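Local coordinates for protein prolyl-tRNA synthetase (PDB 6UYH) that probably joins proline to its cognate tRNA using ATP as a class II aminoacyl-tRNA synthetase, and is captured here with halofuginone and an ATP analogue, at residues Val459-Gln462 against Ser463-Asn466. Sequence-based numbering, arbitrary orientation.
Sequences VQSQ and SDAN
The carboxylate of Asp464 presents one face to the side chain of Ser461: OG stands almost straight above the carboxylate carbon, with Ser461 OG 3.3 Å from Asp464 CG. Two waters lie over that same face. The first joins Ser461 OG to Asp464 OD1; the second donates to OD2 and accepts from Ser461 N. The amide of Gln460 turns a face to the start of the helix, its plane 80° from the carboxylate. Over this face sit the Ala465 backbone, with Gln460 NE2 3.7 Å from Ala465 CA, and the methylene of Asp464, with Gln460 OE1 3.6 Å from Asp464 CB. These are van der Waals approaches; the amide itself is held elsewhere, NE2 donating to Leu469 O.

Ser461 is the N-cap of helix 462-466, a short helix in the C-terminal region of the synthetase. The evidence is Asp464 N donating to Ser461 OG at 3.0 Å, with a 160° angle at the hydrogen. The Ser461 torsion (chi1 70°) tucks OG between backbone N and carbonyl carbon, where it can meet that amide. The first helical turn follows: Ala465 N to Ser461 O, and Asn466 N to Gln462 O, are both 2.9 Å. The return half of a capping box, Asp464 to Ser461 N, is made through the second water rather than directly. Asp464, buried, also pairs with Arg232 through OD2 and accepts from Asn230 at OD1, which would probably favour its charged form.

On the exposed flank, Gln462 meets Asn466 amide to amide. OD1 lies near the Gln462 amide plane, whereas NE2 comes in above the Asn466 carbonyl plane; at 2.5 Å between Gln462 NE2 and Asn466 OD1 this hydrogen bond is implausibly short and remains doubtful.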
loop_
_atom_site.group_PDB
_atom_site.type_symbol
_atom_site.label_atom_id
_atom_site.label_comp_id
_atom_site.label_asym_id
_atom_site.label_seq_id
_atom_site.Cartn_x
_atom_site.Cartn_y
_atom_site.Cartn_z
ATOM N N VAL A 459 -20.975 -31.218 -18.407
ATOM C CA VAL A 459 -21.057 -31.835 -17.094
ATOM C C VAL A 459 -19.923 -31.259 -16.251
ATOM O O VAL A 459 -18.856 -30.917 -16.768
ATOM C CB VAL A 459 -20.976 -33.376 -17.202
ATOM C CG1 VAL A 459 -19.611 -33.799 -17.732
ATOM C CG2 VAL A 459 -21.270 -34.022 -15.879
ATOM N N GLN A 460 -20.169 -31.102 -14.953
ATOM C CA GLN A 460 -19.126 -30.586 -14.074
ATOM C C GLN A 460 -19.261 -31.228 -12.701
ATOM O O GLN A 460 -20.283 -31.832 -12.371
ATOM C CB GLN A 460 -19.172 -29.051 -13.969
ATOM C CG GLN A 460 -20.350 -28.510 -13.162
ATOM C CD GLN A 460 -20.353 -26.982 -13.043
ATOM O OE1 GLN A 460 -19.334 -26.318 -13.242
ATOM N NE2 GLN A 460 -21.513 -26.424 -12.720
ATOM N N SER A 461 -18.206 -31.091 -11.902
ATOM C CA SER A 461 -18.166 -31.732 -10.597
ATOM C C SER A 461 -19.113 -31.040 -9.618
ATOM O O SER A 461 -19.452 -29.862 -9.761
ATOM C CB SER A 461 -16.748 -31.702 -10.031
ATOM O OG SER A 461 -16.383 -30.376 -9.672
ATOM N N GLN A 462 -19.528 -31.792 -8.601
ATOM C CA GLN A 462 -20.354 -31.206 -7.553
ATOM C C GLN A 462 -19.626 -30.057 -6.868
ATOM O O GLN A 462 -20.241 -29.042 -6.524
ATOM C CB GLN A 462 -20.753 -32.277 -6.539
ATOM C CG GLN A 462 -21.696 -31.763 -5.466
ATOM C CD GLN A 462 -22.987 -31.210 -6.054
ATOM O OE1 GLN A 462 -23.679 -31.889 -6.819
ATOM N NE2 GLN A 462 -23.308 -29.962 -5.711
ATOM N N SER A 463 -18.309 -30.199 -6.673
ATOM C CA SER A 463 -17.518 -29.129 -6.066
ATOM C C SER A 463 -17.561 -27.860 -6.905
ATOM O O SER A 463 -17.705 -26.757 -6.366
ATOM C CB SER A 463 -16.070 -29.586 -5.877
ATOM O OG SER A 463 -15.243 -28.518 -5.425
ATOM N N ASP A 464 -17.415 -27.989 -8.225
ATOM C CA ASP A 464 -17.492 -26.813 -9.083
ATOM C C ASP A 464 -18.888 -26.201 -9.055
ATOM O O ASP A 464 -19.032 -24.975 -9.005
ATOM C CB ASP A 464 -17.101 -27.173 -10.519
ATOM C CG ASP A 464 -15.595 -27.313 -10.703
ATOM O OD1 ASP A 464 -14.837 -27.241 -9.698
ATOM O OD2 ASP A 464 -15.180 -27.497 -11.867
ATOM N N ALA A 465 -19.924 -27.033 -9.098
ATOM C CA ALA A 465 -21.283 -26.506 -9.028
ATOM C C ALA A 465 -21.516 -25.764 -7.714
ATOM O O ALA A 465 -22.180 -24.723 -7.693
ATOM C CB ALA A 465 -22.296 -27.633 -9.205
ATOM N N ASN A 466 -20.953 -26.275 -6.612
ATOM C CA ASN A 466 -21.067 -25.603 -5.318
ATOM C C ASN A 466 -20.312 -24.277 -5.289
ATOM O O ASN A 466 -20.721 -23.347 -4.584
ATOM C CB ASN A 466 -20.545 -26.505 -4.201
ATOM C CG ASN A 466 -21.415 -27.722 -3.973
ATOM O OD1 ASN A 466 -22.486 -27.856 -4.561
ATOM N ND2 ASN A 466 -20.959 -28.617 -3.096
HETATM O O HOH W 1 -13.850 -29.871 -9.196
HETATM O O HOH W 2 -15.798 -29.897 -13.039
#